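Local structure of universal stress protein MJ0577 (Methanocaldococcus jannaschii, 1MJH) at residues V36-V41 against N83-I88; L9-F14 against I124-H129. The protein binds ATP, with one manganese ion per subunit, as a homodimer of the universal stress protein A family. All blocks are in the same frame, centred on the assembly; numbering follows the deposited sequence.

Contact 1 (V36-V41 against N83-I88); sequences VILLHV and NKMENI. With ATP (adenosine-5'-triphosphate), chain F.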
loop_
_atom_site.group_PDB
_atom_site.type_symbol
_atom_site.label_atom_id
_atom_site.label_comp_id
_atom_site.label_asym_id
_atom_site.label_seq_id
_atom_site.Cartn_x
_atom_site.Cartn_y
_atom_site.Cartn_z
ATOM N N VAL B 36 -12.464 -9.810 -7.451
ATOM C CA VAL B 36 -11.326 -9.051 -7.989
ATOM C C VAL B 36 -11.744 -8.344 -9.257
ATOM O O VAL B 36 -12.293 -8.965 -10.203
ATOM C CB VAL B 36 -10.082 -9.929 -8.265
ATOM C CG1 VAL B 36 -8.973 -9.088 -8.910
ATOM C CG2 VAL B 36 -9.615 -10.527 -6.958
ATOM N N ILE B 37 -11.447 -7.050 -9.398
ATOM C CA ILE B 37 -11.535 -6.308 -10.622
ATOM C C ILE B 37 -10.161 -6.414 -11.313
ATOM O O ILE B 37 -9.220 -5.883 -10.740
ATOM C CB ILE B 37 -11.901 -4.819 -10.452
ATOM C CG1 ILE B 37 -13.114 -4.632 -9.567
ATOM C CG2 ILE B 37 -12.115 -4.175 -11.832
ATOM C CD1 ILE B 37 -14.336 -5.503 -9.871
ATOM N N LEU B 38 -10.087 -7.200 -12.409
ATOM C CA LEU B 38 -8.760 -7.385 -13.026
ATOM C C LEU B 38 -8.635 -6.467 -14.195
ATOM O O LEU B 38 -9.465 -6.498 -15.141
ATOM C CB LEU B 38 -8.704 -8.892 -13.442
ATOM C CG LEU B 38 -7.535 -9.201 -14.388
ATOM C CD1 LEU B 38 -6.209 -9.160 -13.586
ATOM C CD2 LEU B 38 -7.661 -10.630 -14.946
ATOM N N LEU B 39 -7.694 -5.531 -14.099
ATOM C CA LEU B 39 -7.642 -4.454 -15.085
ATOM C C LEU B 39 -6.344 -4.305 -15.836
ATOM O O LEU B 39 -5.313 -4.274 -15.184
ATOM C CB LEU B 39 -7.924 -3.141 -14.275
ATOM C CG LEU B 39 -7.724 -1.870 -15.085
ATOM C CD1 LEU B 39 -8.721 -1.743 -16.249
ATOM C CD2 LEU B 39 -7.943 -0.656 -14.144
ATOM N N HIS B 40 -6.375 -4.220 -17.171
ATOM C CA HIS B 40 -5.219 -3.841 -17.958
ATOM C C HIS B 40 -5.549 -2.618 -18.811
ATOM O O HIS B 40 -6.663 -2.580 -19.388
ATOM C CB HIS B 40 -4.705 -5.009 -18.861
ATOM C CG HIS B 40 -3.526 -4.548 -19.666
ATOM N ND1 HIS B 40 -3.461 -4.347 -21.015
ATOM C CD2 HIS B 40 -2.300 -4.232 -19.263
ATOM C CE1 HIS B 40 -2.241 -3.937 -21.371
ATOM N NE2 HIS B 40 -1.481 -3.849 -20.281
ATOM N N VAL B 41 -4.648 -1.642 -18.766
ATOM C CA VAL B 41 -4.842 -0.428 -19.563
ATOM C C VAL B 41 -3.865 -0.457 -20.718
ATOM O O VAL B 41 -2.636 -0.395 -20.587
ATOM C CB VAL B 41 -4.596 0.888 -18.787
ATOM C CG1 VAL B 41 -4.843 2.144 -19.627
ATOM C CG2 VAL B 41 -5.531 0.901 -17.596
ATOM N N ASN B 83 -5.027 -13.085 -23.935
ATOM C CA ASN B 83 -4.570 -14.397 -23.448
ATOM C C ASN B 83 -3.927 -14.290 -22.064
ATOM O O ASN B 83 -4.129 -15.110 -21.181
ATOM C CB ASN B 83 -3.546 -15.072 -24.382
ATOM C CG ASN B 83 -3.182 -16.447 -23.806
ATOM O OD1 ASN B 83 -4.068 -17.293 -23.665
ATOM N ND2 ASN B 83 -1.930 -16.731 -23.446
ATOM N N LYS B 84 -3.162 -13.210 -21.842
ATOM C CA LYS B 84 -2.580 -13.034 -20.503
ATOM C C LYS B 84 -3.662 -12.869 -19.472
ATOM O O LYS B 84 -3.596 -13.426 -18.373
ATOM C CB LYS B 84 -1.576 -11.868 -20.503
ATOM C CG LYS B 84 -0.252 -12.231 -21.164
ATOM C CD LYS B 84 0.644 -11.053 -21.466
ATOM C CE LYS B 84 0.492 -10.629 -22.935
ATOM N NZ LYS B 84 1.339 -9.446 -23.225
ATOM N N MET B 85 -4.699 -12.059 -19.747
ATOM C CA MET B 85 -5.762 -11.835 -18.786
ATOM C C MET B 85 -6.541 -13.104 -18.478
ATOM O O MET B 85 -6.958 -13.325 -17.338
ATOM C CB MET B 85 -6.673 -10.722 -19.331
ATOM C CG MET B 85 -6.082 -9.314 -19.364
ATOM S SD MET B 85 -5.897 -8.457 -17.750
ATOM C CE MET B 85 -7.541 -7.661 -17.769
ATOM N N GLU B 86 -6.752 -13.955 -19.509
ATOM C CA GLU B 86 -7.470 -15.211 -19.241
ATOM C C GLU B 86 -6.756 -16.130 -18.278
ATOM O O GLU B 86 -7.379 -16.768 -17.415
ATOM C CB GLU B 86 -7.678 -15.934 -20.595
ATOM C CG GLU B 86 -8.714 -15.288 -21.490
ATOM C CD GLU B 86 -10.081 -15.109 -20.868
ATOM O OE1 GLU B 86 -10.552 -15.974 -20.097
ATOM O OE2 GLU B 86 -10.779 -14.091 -21.102
ATOM N N ASN B 87 -5.426 -16.279 -18.370
ATOM C CA ASN B 87 -4.646 -17.105 -17.478
ATOM C C ASN B 87 -4.774 -16.535 -16.041
ATOM O O ASN B 87 -4.933 -17.293 -15.103
ATOM C CB ASN B 87 -3.166 -17.138 -17.878
ATOM C CG ASN B 87 -2.870 -18.162 -18.980
ATOM O OD1 ASN B 87 -3.518 -19.218 -19.012
ATOM N ND2 ASN B 87 -1.933 -17.821 -19.852
ATOM N N ILE B 88 -4.686 -15.202 -15.885
ATOM C CA ILE B 88 -4.829 -14.662 -14.512
ATOM C C ILE B 88 -6.235 -14.844 -13.935
ATOM O O ILE B 88 -6.468 -15.160 -12.783
ATOM C CB ILE B 88 -4.524 -13.136 -14.533
ATOM C CG1 ILE B 88 -3.073 -12.935 -15.015
ATOM C CG2 ILE B 88 -4.727 -12.597 -13.123
ATOM C CD1 ILE B 88 -2.829 -11.473 -15.412
HETATM P PG ATP F . 7.186 3.864 -15.600
HETATM O O1G ATP F . 6.961 5.089 -14.782
HETATM O O2G ATP F . 5.968 3.517 -16.253
HETATM O O3G ATP F . 8.294 4.007 -16.555
HETATM P PB ATP F . 7.410 1.233 -14.281
HETATM O O1B ATP F . 8.630 0.602 -13.759
HETATM O O2B ATP F . 6.974 0.573 -15.516
HETATM O O3B ATP F . 7.650 2.776 -14.478
HETATM P PA ATP F . 4.659 1.381 -13.141
HETATM O O1A ATP F . 4.410 2.522 -12.295
HETATM O O2A ATP F . 4.146 1.410 -14.468
HETATM O O3A ATP F . 6.283 1.135 -13.157
HETATM O "O5'" ATP F . 4.211 -0.030 -12.598
HETATM C "C5'" ATP F . 3.663 -0.074 -11.256
HETATM C "C4'" ATP F . 2.418 -0.942 -11.254
HETATM O "O4'" ATP F . 1.358 -0.186 -11.964
HETATM C "C3'" ATP F . 2.480 -2.259 -12.011
HETATM O "O3'" ATP F . 3.110 -3.307 -11.262
HETATM C "C2'" ATP F . 0.972 -2.502 -12.270
HETATM O "O2'" ATP F . 0.367 -3.012 -11.065
HETATM C "C1'" ATP F . 0.492 -1.062 -12.590
HETATM N N9 ATP F . 0.427 -0.773 -14.017
HETATM C C8 ATP F . 1.332 -0.154 -14.807
HETATM N N7 ATP F . 0.924 0.025 -16.050
HETATM C C5 ATP F . -0.262 -0.539 -16.087
HETATM C C6 ATP F . -1.161 -0.663 -17.133
HETATM N N6 ATP F . -0.869 -0.198 -18.348
HETATM N N1 ATP F . -2.307 -1.283 -16.869
HETATM C C2 ATP F . -2.606 -1.742 -15.610
HETATM N N3 ATP F . -1.804 -1.661 -14.534
HETATM C C4 ATP F . -0.644 -1.065 -14.895
#
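Leu38 meets the helix first, and its CA lies 7.9 Å from the CA of Met85. CG stands anti to the backbone N of Leu38 (chi1 167°), which puts it against the helix. Leu38 CG comes within 3.7 Å of Met85 CE, with the two side chains lying alongside and running in opposing senses, while Leu38 CD1 rests on Ile88 CG2 at 3.8 Å. Met85 is bent at its second and third torsions, so its methyl folds in against the strand backbone, with CE 3.5 Å from Leu38 O. The segments share no hydrogen bond, only van der Waals packing. Leu39 points to the other face of the sheet, onto Ile112 and Ile115. At His40 the helix is touched again, CB lying 3.8 Å from Met85 SD, its ring meeting that of Phe14 instead. Val41 uses its backbone: its N donates to ATP N1 at 3.0 Å, and ATP N6 donates to Val41 O at 2.9 Å, nearly straight at 174°. This pair of bonds reads the adenine through main-chain atoms. The short axes lie 10.0 Å apart and run almost antiparallel, at 162°. Since strands 35-43 and 98-106 are parallel neighbours in the sheet and helix 66-95 lies in the connection between them, the geometry is that of a beta-alpha-beta crossover, here with adenine bound at the C-terminal end of its first strand.

Contact 2 (L9-F14 against I124-H129); sequences LYPTDF and IIMGSH. With ATP (adenosine-5'-triphosphate), chain F.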
loop_
_atom_site.group_PDB
_atom_site.type_symbol
_atom_site.label_atom_id
_atom_site.label_comp_id
_atom_site.label_asym_id
_atom_site.label_seq_id
_atom_site.Cartn_x
_atom_site.Cartn_y
_atom_site.Cartn_z
ATOM N N LEU B 9 -9.122 -4.113 -6.446
ATOM C CA LEU B 9 -8.741 -3.715 -7.812
ATOM C C LEU B 9 -7.311 -4.212 -8.021
ATOM O O LEU B 9 -6.450 -3.853 -7.203
ATOM C CB LEU B 9 -8.757 -2.213 -8.108
ATOM C CG LEU B 9 -8.239 -1.724 -9.470
ATOM C CD1 LEU B 9 -9.085 -2.330 -10.618
ATOM C CD2 LEU B 9 -8.265 -0.204 -9.620
ATOM N N TYR B 10 -7.046 -5.000 -9.077
ATOM C CA TYR B 10 -5.707 -5.483 -9.331
ATOM C C TYR B 10 -5.360 -5.082 -10.758
ATOM O O TYR B 10 -5.826 -5.702 -11.739
ATOM C CB TYR B 10 -5.613 -7.028 -9.191
ATOM C CG TYR B 10 -4.347 -7.620 -9.743
ATOM C CD1 TYR B 10 -3.102 -7.089 -9.370
ATOM C CD2 TYR B 10 -4.362 -8.694 -10.626
ATOM C CE1 TYR B 10 -1.928 -7.628 -9.862
ATOM C CE2 TYR B 10 -3.182 -9.231 -11.122
ATOM C CZ TYR B 10 -1.987 -8.694 -10.742
ATOM O OH TYR B 10 -0.783 -9.200 -11.231
ATOM N N PRO B 11 -4.700 -3.955 -10.914
ATOM C CA PRO B 11 -4.294 -3.465 -12.224
ATOM C C PRO B 11 -2.945 -4.104 -12.578
ATOM O O PRO B 11 -2.016 -4.056 -11.779
ATOM C CB PRO B 11 -4.117 -1.968 -12.001
ATOM C CG PRO B 11 -3.776 -1.786 -10.543
ATOM C CD PRO B 11 -4.258 -3.026 -9.835
ATOM N N THR B 12 -2.896 -4.734 -13.749
ATOM C CA THR B 12 -1.644 -5.388 -14.133
ATOM C C THR B 12 -1.162 -4.940 -15.496
ATOM O O THR B 12 -1.984 -4.715 -16.397
ATOM C CB THR B 12 -1.841 -6.938 -14.144
ATOM O OG1 THR B 12 -0.595 -7.477 -14.602
ATOM C CG2 THR B 12 -2.919 -7.385 -15.116
ATOM N N ASP B 13 0.145 -4.768 -15.651
ATOM C CA ASP B 13 0.782 -4.485 -16.919
ATOM C C ASP B 13 1.558 -5.713 -17.388
ATOM O O ASP B 13 2.359 -5.624 -18.321
ATOM C CB ASP B 13 1.760 -3.282 -16.749
ATOM C CG ASP B 13 2.778 -3.545 -15.651
ATOM O OD1 ASP B 13 2.716 -4.632 -15.019
ATOM O OD2 ASP B 13 3.620 -2.658 -15.348
ATOM N N PHE B 14 1.284 -6.858 -16.779
ATOM C CA PHE B 14 1.935 -8.140 -17.110
ATOM C C PHE B 14 3.424 -8.121 -16.831
ATOM O O PHE B 14 4.165 -9.003 -17.345
ATOM C CB PHE B 14 1.635 -8.652 -18.536
ATOM C CG PHE B 14 0.175 -8.435 -18.895
ATOM C CD1 PHE B 14 -0.818 -9.026 -18.148
ATOM C CD2 PHE B 14 -0.179 -7.592 -19.933
ATOM C CE1 PHE B 14 -2.172 -8.834 -18.414
ATOM C CE2 PHE B 14 -1.521 -7.365 -20.221
ATOM C CZ PHE B 14 -2.488 -8.003 -19.454
ATOM N N ILE B 124 -6.648 -1.233 -3.600
ATOM C CA ILE B 124 -5.966 -1.447 -4.862
ATOM C C ILE B 124 -4.665 -2.197 -4.532
ATOM O O ILE B 124 -3.959 -1.717 -3.639
ATOM C CB ILE B 124 -5.571 -0.103 -5.506
ATOM C CG1 ILE B 124 -6.896 0.742 -5.686
ATOM C CG2 ILE B 124 -5.027 -0.419 -6.882
ATOM C CD1 ILE B 124 -6.595 2.075 -6.305
ATOM N N ILE B 125 -4.397 -3.330 -5.164
ATOM C CA ILE B 125 -3.128 -4.074 -4.873
ATOM C C ILE B 125 -2.286 -4.018 -6.169
ATOM O O ILE B 125 -2.730 -4.484 -7.219
ATOM C CB ILE B 125 -3.470 -5.511 -4.478
ATOM C CG1 ILE B 125 -4.212 -5.545 -3.128
ATOM C CG2 ILE B 125 -2.137 -6.292 -4.320
ATOM C CD1 ILE B 125 -4.578 -6.955 -2.651
ATOM N N MET B 126 -1.087 -3.434 -6.130
ATOM C CA MET B 126 -0.332 -3.193 -7.395
ATOM C C MET B 126 1.157 -3.321 -7.131
ATOM O O MET B 126 1.568 -3.238 -5.968
ATOM C CB MET B 126 -0.741 -1.830 -8.060
ATOM C CG MET B 126 -0.284 -0.595 -7.209
ATOM S SD MET B 126 -1.175 1.015 -7.686
ATOM C CE MET B 126 -0.677 1.011 -9.422
ATOM N N GLY B 127 1.945 -3.418 -8.228
ATOM C CA GLY B 127 3.400 -3.465 -7.992
ATOM C C GLY B 127 3.957 -2.067 -7.784
ATOM O O GLY B 127 3.351 -1.048 -8.128
ATOM N N SER B 128 5.193 -2.022 -7.212
ATOM C CA SER B 128 5.907 -0.750 -7.111
ATOM C C SER B 128 6.484 -0.310 -8.460
ATOM O O SER B 128 6.730 0.886 -8.696
ATOM C CB SER B 128 7.059 -0.861 -6.119
ATOM O OG SER B 128 7.999 -1.840 -6.576
ATOM N N HIS B 129 6.766 -1.279 -9.346
ATOM C CA HIS B 129 7.379 -1.044 -10.649
ATOM C C HIS B 129 6.704 -1.959 -11.667
ATOM O O HIS B 129 5.799 -2.696 -11.313
ATOM C CB HIS B 129 8.911 -1.390 -10.633
ATOM C CG HIS B 129 9.713 -0.527 -9.694
ATOM N ND1 HIS B 129 9.700 -0.599 -8.320
ATOM C CD2 HIS B 129 10.593 0.475 -10.008
ATOM C CE1 HIS B 129 10.512 0.317 -7.825
ATOM N NE2 HIS B 129 11.083 1.003 -8.841
HETATM P PG ATP F . 7.186 3.864 -15.600
HETATM O O1G ATP F . 6.961 5.089 -14.782
HETATM O O2G ATP F . 5.968 3.517 -16.253
HETATM O O3G ATP F . 8.294 4.007 -16.555
HETATM P PB ATP F . 7.410 1.233 -14.281
HETATM O O1B ATP F . 8.630 0.602 -13.759
HETATM O O2B ATP F . 6.974 0.573 -15.516
HETATM O O3B ATP F . 7.650 2.776 -14.478
HETATM P PA ATP F . 4.659 1.381 -13.141
HETATM O O1A ATP F . 4.410 2.522 -12.295
HETATM O O2A ATP F . 4.146 1.410 -14.468
HETATM O O3A ATP F . 6.283 1.135 -13.157
HETATM O "O5'" ATP F . 4.211 -0.030 -12.598
HETATM C "C5'" ATP F . 3.663 -0.074 -11.256
HETATM C "C4'" ATP F . 2.418 -0.942 -11.254
HETATM O "O4'" ATP F . 1.358 -0.186 -11.964
HETATM C "C3'" ATP F . 2.480 -2.259 -12.011
HETATM O "O3'" ATP F . 3.110 -3.307 -11.262
HETATM C "C2'" ATP F . 0.972 -2.502 -12.270
HETATM O "O2'" ATP F . 0.367 -3.012 -11.065
HETATM C "C1'" ATP F . 0.492 -1.062 -12.590
HETATM N N9 ATP F . 0.427 -0.773 -14.017
HETATM C C8 ATP F . 1.332 -0.154 -14.807
HETATM N N7 ATP F . 0.924 0.025 -16.050
HETATM C C5 ATP F . -0.262 -0.539 -16.087
HETATM C C6 ATP F . -1.161 -0.663 -17.133
HETATM N N6 ATP F . -0.869 -0.198 -18.348
HETATM N N1 ATP F . -2.307 -1.283 -16.869
HETATM C C2 ATP F . -2.606 -1.742 -15.610
HETATM N N3 ATP F . -1.804 -1.661 -14.534
HETATM C C4 ATP F . -0.644 -1.065 -14.895
#
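Pro11 lays its ring across Met126 and Ile124 at about a right angle to each, CG standing 3.9 Å from Met126 CB and CD 4.0 Å from Ile124 CG2. These residues belong to strands 7-11 and 123-127, parallel neighbours in the middle of the Rossmann-like alpha/beta sheet of the HUP clan, with the ATP site at their C-terminal ends. Ile125 N donates to Leu9 O at 2.9 Å. One step on, Pro11 has no N-H to answer Ile125 O, a buried oxygen without a hydrogen-bonding partner; Pro11 CD and the edge of the Tyr10 ring lie against it instead, Tyr10 CD1 at 3.4 Å. Tyr10 OH is bonded to Ala18 O. At the C-terminal ends of the two strands, the ribose is gripped from both segments: ATP O2' donates to Pro11 O at 2.7 Å and accepts from Gly127 N at 3.3 Å (164°). Asp13, with CG tucked between its backbone N and carbonyl carbon (chi1 56°), sets CB over one face of the adenine, by C5 and N7, and brings OD2 within 3.4 Å of ATP C8. Its OD1 is bonded to Ser15 OG and its OD2 weakly to Lys131 N. An alanine here would probably leave both without their acceptor and open a gap beside C8 and the ribose. Beyond Gly127, the ribose O3' donates to His129 O, with 2.8 Å between the two oxygens.

Contacts 1 and 2 sit 11 Å apart, centre to centre, and are joined directly through the sheet, where strands 35-43 and 7-11 are neighbours. Tyr10 N lies 2.9 Å from Ile37 O and Thr12 N 2.8 Å from Leu39 O, both probable hydrogen bonds. In sequence, both segments of contact 1 fall between those of contact 2. Around the nucleotide, 36-41 hydrogen-bonds the adenine edge; 9-14 packs on the base and, with 124-129, hydrogen-bonds the ribose. Phe14 ties the contacts further, meeting the His40 ring and touching Met85. The manganese ion is about 9 Å from the side chains of both His40 and Met126, beyond either contact.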